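Local coordinates for protein aspartate carbamoyltransferase (Leishmania major, PDB 7K46) that probably catalyses the transfer of the carbamoyl group from carbamoyl phosphate to L-aspartate, giving N-carbamoyl-L-aspartate in pyrimidine biosynthesis, at residues A[164-169]-A[178-183]; A[193-198]-A[267-272]; A[199-204]-A[221-226]; A[230-235]-A[273-278]. All blocks are in the same frame, centred on the assembly; numbering follows the deposited sequence. Where two conformers were deposited one is given.

Contact 1 (A[164-169]-A[178-183]); sequences IALIGD and SLLKLL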
# COMPACT_ATOMS: atom_id res chain seq x y z
N ILE A 164 -28.93 -17.52 21.22
CA ILE A 164 -27.96 -16.44 21.02
C ILE A 164 -28.57 -15.15 21.55
O ILE A 164 -29.76 -14.89 21.35
CB ILE A 164 -27.57 -16.30 19.53
CG1 ILE A 164 -26.63 -15.10 19.32
CG2 ILE A 164 -28.80 -16.20 18.64
CD1 ILE A 164 -26.01 -15.06 17.93
N ALA A 165 -27.76 -14.35 22.24
CA ALA A 165 -28.16 -13.02 22.68
C ALA A 165 -27.48 -11.99 21.79
O ALA A 165 -26.25 -12.04 21.61
CB ALA A 165 -27.79 -12.78 24.14
N LEU A 166 -28.27 -11.10 21.20
CA LEU A 166 -27.75 -9.94 20.47
C LEU A 166 -27.87 -8.76 21.42
O LEU A 166 -28.96 -8.45 21.91
CB LEU A 166 -28.53 -9.71 19.17
CG LEU A 166 -28.68 -10.93 18.26
CD1 LEU A 166 -29.63 -10.66 17.10
CD2 LEU A 166 -27.31 -11.43 17.73
N ILE A 167 -26.73 -8.12 21.72
CA ILE A 167 -26.63 -7.21 22.85
C ILE A 167 -26.09 -5.88 22.35
O ILE A 167 -24.98 -5.84 21.81
CB ILE A 167 -25.70 -7.76 23.94
CG1 ILE A 167 -26.16 -9.15 24.39
CG2 ILE A 167 -25.58 -6.77 25.11
CD1 ILE A 167 -25.06 -9.94 25.06
N GLY A 168 -26.84 -4.80 22.56
CA GLY A 168 -26.32 -3.47 22.25
C GLY A 168 -27.45 -2.52 21.86
O GLY A 168 -28.58 -2.68 22.31
N ASP A 169 -27.08 -1.52 21.05
CA ASP A 169 -28.06 -0.62 20.44
C ASP A 169 -28.69 -1.37 19.28
O ASP A 169 -28.21 -1.31 18.14
CB ASP A 169 -27.39 0.67 19.99
CG ASP A 169 -28.37 1.69 19.42
OD1 ASP A 169 -29.49 1.31 19.01
OD2 ASP A 169 -28.02 2.89 19.38
N SER A 178 -29.41 -7.29 9.95
CA SER A 178 -29.11 -8.22 8.86
C SER A 178 -28.68 -9.58 9.40
O SER A 178 -29.06 -10.62 8.86
CB SER A 178 -28.03 -7.63 7.96
OG SER A 178 -27.74 -8.49 6.87
N LEU A 179 -27.86 -9.58 10.46
CA LEU A 179 -27.43 -10.85 11.05
C LEU A 179 -28.62 -11.65 11.57
O LEU A 179 -28.71 -12.86 11.33
CB LEU A 179 -26.41 -10.60 12.17
CG LEU A 179 -25.88 -11.87 12.85
CD1 LEU A 179 -25.09 -12.75 11.88
CD2 LEU A 179 -25.07 -11.55 14.09
N LEU A 180 -29.54 -10.98 12.26
CA LEU A 180 -30.73 -11.67 12.74
C LEU A 180 -31.55 -12.24 11.59
O LEU A 180 -31.99 -13.40 11.62
CB LEU A 180 -31.58 -10.73 13.59
CG LEU A 180 -32.93 -11.29 14.03
CD1 LEU A 180 -32.72 -12.55 14.86
CD2 LEU A 180 -33.73 -10.24 14.81
N LYS A 181 -31.78 -11.43 10.54
CA LYS A 181 -32.55 -11.92 9.40
C LYS A 181 -31.89 -13.15 8.79
O LYS A 181 -32.56 -14.14 8.48
CB LYS A 181 -32.69 -10.84 8.34
CG LYS A 181 -33.54 -9.64 8.73
CD LYS A 181 -33.46 -8.62 7.60
CE LYS A 181 -34.13 -7.32 7.96
NZ LYS A 181 -34.06 -6.38 6.81
N LEU A 182 -30.56 -13.11 8.63
CA LEU A 182 -29.85 -14.23 8.02
C LEU A 182 -29.94 -15.48 8.88
O LEU A 182 -30.16 -16.58 8.37
CB LEU A 182 -28.39 -13.83 7.79
CG LEU A 182 -27.57 -14.81 6.97
CD1 LEU A 182 -28.07 -14.78 5.54
CD2 LEU A 182 -26.09 -14.45 7.03
N LEU A 183 -29.76 -15.33 10.20
CA LEU A 183 -29.79 -16.49 11.09
C LEU A 183 -31.18 -17.12 11.10
O LEU A 183 -31.32 -18.35 10.99
CB LEU A 183 -29.38 -16.07 12.50
CG LEU A 183 -27.90 -15.72 12.74
CD1 LEU A 183 -27.64 -15.20 14.16
CD2 LEU A 183 -27.03 -16.93 12.46

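Contact 2 (A[193-198]-A[267-272]); sequences YLIAPA and ASLLID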
# COMPACT_ATOMS: atom_id res chain seq x y z
N TYR A 193 -32.27 -13.94 22.18
CA TYR A 193 -32.47 -12.89 23.17
C TYR A 193 -32.05 -11.57 22.55
O TYR A 193 -30.96 -11.47 21.99
CB TYR A 193 -31.65 -13.15 24.44
CG TYR A 193 -32.09 -14.36 25.24
CD1 TYR A 193 -33.11 -14.25 26.18
CD2 TYR A 193 -31.49 -15.60 25.06
CE1 TYR A 193 -33.53 -15.34 26.93
CE2 TYR A 193 -31.90 -16.71 25.81
CZ TYR A 193 -32.92 -16.57 26.74
OH TYR A 193 -33.34 -17.66 27.48
N LEU A 194 -32.92 -10.56 22.65
CA LEU A 194 -32.64 -9.21 22.15
C LEU A 194 -32.46 -8.29 23.36
O LEU A 194 -33.44 -7.88 23.99
CB LEU A 194 -33.78 -8.72 21.25
CG LEU A 194 -34.08 -9.59 20.03
CD1 LEU A 194 -35.37 -9.12 19.34
CD2 LEU A 194 -32.90 -9.57 19.07
N ILE A 195 -31.20 -7.98 23.69
CA ILE A 195 -30.85 -7.27 24.92
C ILE A 195 -30.44 -5.85 24.54
O ILE A 195 -29.39 -5.65 23.92
CB ILE A 195 -29.71 -7.96 25.68
CG1 ILE A 195 -29.97 -9.47 25.85
CG2 ILE A 195 -29.45 -7.26 27.02
CD1 ILE A 195 -31.20 -9.80 26.69
N ALA A 196 -31.25 -4.87 24.93
CA ALA A 196 -30.99 -3.49 24.54
C ALA A 196 -31.53 -2.57 25.60
O ALA A 196 -32.58 -2.87 26.20
CB ALA A 196 -31.62 -3.17 23.18
N PRO A 197 -30.89 -1.43 25.84
CA PRO A 197 -31.45 -0.45 26.78
C PRO A 197 -32.81 0.04 26.32
O PRO A 197 -33.16 -0.01 25.14
CB PRO A 197 -30.42 0.69 26.78
CG PRO A 197 -29.17 0.12 26.17
CD PRO A 197 -29.61 -0.99 25.25
N ALA A 198 -33.59 0.55 27.28
CA ALA A 198 -34.90 1.10 27.00
C ALA A 198 -34.84 2.13 25.87
O ALA A 198 -34.04 3.07 25.91
CB ALA A 198 -35.48 1.75 28.26
N ALA A 267 -23.94 -0.91 32.69
CA ALA A 267 -23.76 -2.01 33.63
C ALA A 267 -24.65 -3.20 33.30
O ALA A 267 -24.25 -4.35 33.52
CB ALA A 267 -24.02 -1.53 35.06
N SER A 268 -25.84 -2.96 32.75
CA SER A 268 -26.76 -4.06 32.46
C SER A 268 -26.38 -4.83 31.20
O SER A 268 -26.87 -5.95 31.01
CB SER A 268 -28.20 -3.55 32.36
OG SER A 268 -28.31 -2.48 31.44
N LEU A 269 -25.52 -4.27 30.34
CA LEU A 269 -25.07 -4.97 29.15
C LEU A 269 -23.64 -5.50 29.26
O LEU A 269 -23.23 -6.31 28.42
CB LEU A 269 -25.16 -4.05 27.92
CG LEU A 269 -26.45 -3.29 27.55
CD1 LEU A 269 -26.45 -2.97 26.05
CD2 LEU A 269 -27.71 -4.02 27.93
N LEU A 270 -22.89 -5.05 30.26
CA LEU A 270 -21.46 -5.38 30.37
C LEU A 270 -21.25 -6.88 30.47
O LEU A 270 -21.93 -7.57 31.23
CB LEU A 270 -20.87 -4.69 31.61
CG LEU A 270 -19.45 -5.11 32.00
CD1 LEU A 270 -18.47 -4.72 30.90
CD2 LEU A 270 -19.03 -4.49 33.34
N ILE A 271 -20.29 -7.40 29.70
CA ILE A 271 -19.86 -8.79 29.82
C ILE A 271 -18.46 -8.78 30.40
O ILE A 271 -17.53 -8.22 29.80
CB ILE A 271 -19.90 -9.53 28.47
CG1 ILE A 271 -21.34 -9.64 27.95
CG2 ILE A 271 -19.32 -10.94 28.62
CD1 ILE A 271 -21.41 -10.12 26.51
N ASP A 272 -18.31 -9.35 31.59
CA ASP A 272 -17.01 -9.44 32.26
C ASP A 272 -16.93 -10.79 32.96
O ASP A 272 -17.79 -11.66 32.78
CB ASP A 272 -16.81 -8.26 33.24
CG ASP A 272 -17.90 -8.18 34.29
OD1 ASP A 272 -18.83 -9.02 34.29
OD2 ASP A 272 -17.84 -7.25 35.13

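Contact 3 (A[199-204]-A[221-226]); sequences GLEMPA and IQQASG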
# COMPACT_ATOMS: atom_id res chain seq x y z
N GLY A 199 -35.68 1.94 24.86
CA GLY A 199 -35.71 2.84 23.73
C GLY A 199 -34.80 2.47 22.57
O GLY A 199 -34.91 3.08 21.50
N LEU A 200 -33.91 1.50 22.76
CA LEU A 200 -33.00 1.07 21.71
C LEU A 200 -33.33 -0.35 21.23
O LEU A 200 -32.44 -1.09 20.80
CB LEU A 200 -31.55 1.16 22.19
CG LEU A 200 -31.03 2.54 22.58
CD1 LEU A 200 -29.54 2.48 22.92
CD2 LEU A 200 -31.28 3.56 21.45
N GLU A 201 -34.60 -0.73 21.31
CA GLU A 201 -35.01 -2.07 20.95
C GLU A 201 -34.85 -2.31 19.46
O GLU A 201 -34.84 -1.38 18.64
CB GLU A 201 -36.47 -2.32 21.34
CG GLU A 201 -36.75 -2.37 22.85
CD GLU A 201 -36.76 -1.00 23.49
OE1 GLU A 201 -36.88 0.00 22.76
OE2 GLU A 201 -36.65 -0.92 24.73
N MET A 202 -34.72 -3.58 19.11
CA MET A 202 -34.82 -4.02 17.72
C MET A 202 -36.10 -3.46 17.09
O MET A 202 -37.18 -3.57 17.70
CB MET A 202 -34.82 -5.55 17.68
CG MET A 202 -34.91 -6.17 16.30
SD MET A 202 -33.41 -5.90 15.34
CE MET A 202 -32.21 -6.90 16.22
N PRO A 203 -36.03 -2.84 15.92
CA PRO A 203 -37.22 -2.20 15.34
C PRO A 203 -38.30 -3.22 15.00
O PRO A 203 -38.03 -4.36 14.61
CB PRO A 203 -36.68 -1.53 14.07
CG PRO A 203 -35.21 -1.29 14.37
CD PRO A 203 -34.80 -2.51 15.15
N ALA A 204 -39.55 -2.78 15.15
CA ALA A 204 -40.69 -3.64 14.86
C ALA A 204 -40.66 -4.14 13.42
O ALA A 204 -41.10 -5.27 13.14
CB ALA A 204 -42.00 -2.90 15.13
N ILE A 221 -38.29 -15.73 20.42
CA ILE A 221 -37.71 -14.38 20.46
C ILE A 221 -38.08 -13.76 21.79
O ILE A 221 -39.26 -13.74 22.17
CB ILE A 221 -38.23 -13.51 19.30
CG1 ILE A 221 -37.95 -14.17 17.94
CG2 ILE A 221 -37.64 -12.09 19.39
CD1 ILE A 221 -36.49 -14.23 17.54
N GLN A 222 -37.08 -13.23 22.51
CA GLN A 222 -37.31 -12.64 23.83
C GLN A 222 -36.57 -11.31 23.93
O GLN A 222 -35.35 -11.27 23.74
CB GLN A 222 -36.86 -13.58 24.94
CG GLN A 222 -37.30 -13.10 26.35
CD GLN A 222 -36.91 -14.07 27.44
OE1 GLN A 222 -36.95 -15.28 27.26
NE2 GLN A 222 -36.51 -13.53 28.60
N GLN A 223 -37.30 -10.24 24.25
CA GLN A 223 -36.72 -8.92 24.48
C GLN A 223 -36.53 -8.65 25.97
O GLN A 223 -37.42 -8.95 26.78
CB GLN A 223 -37.62 -7.81 23.90
CG GLN A 223 -37.49 -7.60 22.43
CD GLN A 223 -38.30 -6.41 21.96
OE1 GLN A 223 -39.30 -6.03 22.58
NE2 GLN A 223 -37.88 -5.81 20.85
N ALA A 224 -35.38 -8.07 26.32
CA ALA A 224 -35.10 -7.67 27.70
C ALA A 224 -34.16 -6.47 27.68
O ALA A 224 -33.43 -6.25 26.71
CB ALA A 224 -34.49 -8.82 28.51
N SER A 225 -34.16 -5.70 28.77
CA SER A 225 -33.34 -4.50 28.82
C SER A 225 -31.96 -4.74 29.42
O SER A 225 -31.15 -3.81 29.47
CB SER A 225 -34.05 -3.39 29.61
OG SER A 225 -34.22 -3.77 30.97
N GLY A 226 -31.67 -5.96 29.86
CA GLY A 226 -30.37 -6.24 30.43
C GLY A 226 -30.15 -7.72 30.56
O GLY A 226 -31.08 -8.52 30.48
O HOH W 1 -35.25 -5.50 21.02
O HOH W 2 -39.14 -4.34 19.22

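Contact 4 (A[230-235]-A[273-278]); sequences EIVADC and KARLAH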
# COMPACT_ATOMS: atom_id res chain seq x y z
N GLU A 230 -30.05 -15.83 34.52
CA GLU A 230 -30.87 -16.81 33.83
C GLU A 230 -30.68 -16.73 32.32
O GLU A 230 -30.56 -17.76 31.65
CB GLU A 230 -32.35 -16.62 34.20
CG GLU A 230 -32.68 -16.94 35.65
CD GLU A 230 -32.17 -15.88 36.65
OE1 GLU A 230 -32.02 -14.69 36.27
OE2 GLU A 230 -31.93 -16.25 37.82
N ILE A 231 -30.64 -15.52 31.77
CA ILE A 231 -30.42 -15.38 30.33
C ILE A 231 -29.02 -15.87 29.96
O ILE A 231 -28.84 -16.62 28.99
CB ILE A 231 -30.63 -13.92 29.89
CG1 ILE A 231 -32.11 -13.54 29.99
CG2 ILE A 231 -30.12 -13.73 28.46
CD1 ILE A 231 -32.38 -12.05 29.77
N VAL A 232 -28.01 -15.44 30.73
CA VAL A 232 -26.63 -15.84 30.46
C VAL A 232 -26.49 -17.36 30.48
O VAL A 232 -25.90 -17.96 29.57
CB VAL A 232 -25.68 -15.18 31.48
CG1 VAL A 232 -24.28 -15.78 31.40
CG2 VAL A 232 -25.65 -13.65 31.25
N ALA A 233 -27.08 -18.00 31.49
CA ALA A 233 -26.97 -19.45 31.65
C ALA A 233 -27.59 -20.21 30.48
O ALA A 233 -27.19 -21.34 30.19
CB ALA A 233 -27.62 -19.89 32.96
N ASP A 234 -28.57 -19.60 29.81
CA ASP A 234 -29.29 -20.26 28.73
C ASP A 234 -28.63 -20.10 27.37
O ASP A 234 -28.98 -20.83 26.43
CB ASP A 234 -30.73 -19.72 28.67
CG ASP A 234 -31.65 -20.57 27.80
OD1 ASP A 234 -31.62 -21.81 27.93
OD2 ASP A 234 -32.41 -19.99 26.99
N CYS A 235 -27.66 -19.20 27.23
CA CYS A 235 -27.14 -18.84 25.92
C CYS A 235 -25.93 -19.68 25.52
O CYS A 235 -25.04 -19.95 26.33
CB CYS A 235 -26.77 -17.36 25.87
SG CYS A 235 -28.21 -16.28 25.74
N LYS A 273 -15.88 -10.98 33.76
CA LYS A 273 -15.69 -12.24 34.46
C LYS A 273 -16.86 -12.54 35.39
O LYS A 273 -17.33 -13.68 35.45
CB LYS A 273 -14.37 -12.22 35.23
CG LYS A 273 -13.99 -13.55 35.87
CD LYS A 273 -12.59 -13.51 36.51
CE LYS A 273 -12.58 -12.74 37.83
NZ LYS A 273 -11.28 -12.84 38.56
N ALA A 274 -17.35 -11.52 36.10
CA ALA A 274 -18.49 -11.73 36.99
C ALA A 274 -19.70 -12.22 36.21
O ALA A 274 -20.43 -13.11 36.67
CB ALA A 274 -18.81 -10.44 37.74
N ARG A 275 -19.94 -11.65 35.03
CA ARG A 275 -21.07 -12.06 34.21
C ARG A 275 -20.92 -13.50 33.74
O ARG A 275 -21.89 -14.26 33.69
CB ARG A 275 -21.23 -11.13 33.01
CG ARG A 275 -22.50 -11.41 32.19
CD ARG A 275 -23.69 -10.71 32.82
NE ARG A 275 -23.59 -9.27 32.64
CZ ARG A 275 -24.36 -8.39 33.26
NH1 ARG A 275 -25.28 -8.76 34.12
NH2 ARG A 275 -24.19 -7.09 33.01
N LEU A 276 -19.70 -13.90 33.37
CA LEU A 276 -19.51 -15.26 32.85
C LEU A 276 -19.56 -16.33 33.93
O LEU A 276 -19.49 -17.51 33.60
CB LEU A 276 -18.17 -15.36 32.11
CG LEU A 276 -18.11 -14.76 30.71
CD1 LEU A 276 -16.85 -15.26 30.01
CD2 LEU A 276 -19.36 -15.09 29.90
N ALA A 277 -19.66 -15.94 35.21
CA ALA A 277 -19.77 -16.94 36.27
C ALA A 277 -21.00 -17.81 36.09
O ALA A 277 -21.01 -18.97 36.52
CB ALA A 277 -19.81 -16.25 37.64
N HIS A 278 -22.05 -17.29 35.45
CA HIS A 278 -23.27 -18.04 35.22
C HIS A 278 -23.35 -18.65 33.82
O HIS A 278 -24.35 -19.30 33.50
CB HIS A 278 -24.49 -17.14 35.45
CG HIS A 278 -24.60 -16.63 36.86
ND1 HIS A 278 -24.19 -15.37 37.23
CD2 HIS A 278 -25.09 -17.21 37.98
CE1 HIS A 278 -24.41 -15.20 38.52
NE2 HIS A 278 -24.95 -16.31 39.00

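Contact 1 (A[164-169]-A[178-183])
Ile164 carries CG1 trans to its backbone N (chi1 176°) and continues nearly straight at chi2, which extends CD1 from strand 163-167 to meet Leu183 tip to tip, CD1 to CD1, at 4.1 Å. Leu183 has its CG on the N side, trans to the carbonyl carbon (chi1 -71°), and comes from the helix with its own CD1 foremost. Two residues along the strand, Leu166 divides its methyls between two leucines: CD1 lies 4.0 Å from Leu180 CB, the two side chains meeting at a slant, while CD2 lies 4.3 Å from Leu179 CD2. Ile164 and Leu166 project from the same strand face, and the helix runs nearly antiparallel to it, at 162°, with the short axes 11.0 Å apart. This is the strand-to-helix half of a beta-alpha-beta crossover, in which helix 174-186 packs on the parallel sheet before the chain enters the neighbouring strand 191-195, in the aspartate/ornithine-binding part of the protein. All five touching residues are buried and the interface is wholly apolar. Tyr239 of strand 237-240 touches both Leu166 and Leu179, and on the helix side Leu183 also packs against Ile149 of helix 142-156.

Contact 2 (A[193-198]-A[267-272])
Leu269 meets Ile195 and Pro197 with a different methyl for each, and the two encounters differ in direction. The side chains of Leu269 and Ile195 pass alongside each other, pointing opposite ways, and the touch is made by a branch and not by the end of the isoleucine: Ile195 CG2 lies 3.8 Å from Leu269 CD2. The branch is available because CG2 stands trans to the backbone N of Ile195, while CG1 turns back beside that N (chi1 -49°) and takes CD1 away from the leucine. Toward Pro197 the leucine side chain instead runs nearly perpendicular to the proline. Its CD1 comes up to the ring from the CG-CD side, 3.8 Å from Pro197 CD and 4.1 Å from Pro197 CG.

Leu269 is thus the one residue of 267-272 that carries the contact, and the closest pair of alpha carbons, Ile195 and Leu269, stands 7.5 Å apart. Both residues are buried, whereas Pro197 is partly exposed, which places the proline nearer the surface. Leu269 also touches Ile167 of the adjacent strand 163-167, and Ile195 is backed by Ala224 of strand 220-224 and Ile231 of helix 229-234. Leu269, in the weakly bonded end region of helix 262-269, therefore packs where strand 191-195 runs out into Ala196 and Pro197, at the C-terminal edge of the five-stranded parallel sheet of the Rossmann-like aspartate/ornithine-binding domain.

Contact 3 (A[199-204]-A[221-226])
Gln223 brings its amide nitrogen against the stem of Glu201, with NE2 3.8 Å from Glu201 CB and 4.1 Å from Glu201 CG. The glutamine comes in crosswise to the glutamate, and the amide and carboxylate planes are 57° apart, so the two polar ends are not stacked. Gln223 reaches this far because its chain is extended beyond CG (chi2 -174°). Two waters lie between this amide and the backbone of Met202. One donates to Met202 O, though its approach to Gln223 NE2 is short and doubtful; the other accepts from Met202 N at 2.8 Å and takes a weak bond from the same NE2. The Glu201 carboxylate is turned back on its own loop by a bend at chi2, where Gly199 N donates to Glu201 OE2 over 3.0 Å, on the syn side and 21° out of the carboxylate plane. Further out, Met202 packs on His177 and Leu180 of helix 174-186 where the loop runs up to helix 204-217, while Leu207 of that helix touches Gln223 on the edge strand 220-224. The chemistry implies a hydrated join: the amide approaches the Met202 backbone through water, by one weak and one doubtfully short link, while the carboxylate turns to Gly199 N and leaves Glu201 CB and CG to meet Gln223.

Contact 4 (A[230-235]-A[273-278])
Val232 and Arg275 make the apolar packing. Val232 CG2 lies over the aliphatic part of the arginine, 3.9 Å from Arg275 CD and 4.0 Å from Arg275 CG, with the valine side chain set almost square to that of Arg275. The arginine presents methylenes here because its chain bends at both chi2 and chi3.

Contacts to main-chain carbonyl groups form the second kind. The other methyl of Val232, CG1, trans to the backbone N (chi1 169°), stands 3.6 Å from Arg275 O and 3.9 Å from His278 C. His278 O approaches Ala233, lying 3.2 Å from Ala233 CA and 3.4 Å from Ala233 CB. The first of these is a CA-H...O contact with an angle of 127° at the hydrogen, far from straight and hence at best a modest attraction. The imidazole is turned off from helix 229-234, so His278 takes part mainly through its backbone.

Polar support comes from outside the two segments. Arg275 NE donates to Leu270 O, and NH2 makes a weak bond to Ala267 O, which tie the guanidinium group to the chain just before helix 273-276 and leave the methylenes against Val232. Val232 is buried, whereas Ala233 and His278 are exposed, so the interface passes from interior to surface across its width. It joins helix 229-234, whose Ile231 packs on Tyr193 and Ile195 of strand 191-195, to His278 and the weakly bonded helix 273-276 just before it, whose Leu276 touches Ile299 and Arg304.

Contacts 1, 2 and 3 all reach the five-stranded parallel sheet, contact 1 through strand 163-167, contact 2 through 191-195 and contact 3 through 220-224, which are successive neighbours in it. Contact 2 is the middle term, its centre about 13 Å from that of contact 1 and about 10 Å from that of contact 3, and contact 3 is nested within its chain loop. The centre of contact 4 lies about 12 Å from that of contact 2, whose segments alternate with its own; Tyr193 OH and Asp234 OD2, 2.6 Å apart, tie the two together. Contacts 1 and 3 meet where Leu180 CD2 lies 3.9 Å from Met202 CE. All four belong to the aspartate/ornithine-binding part of the chain.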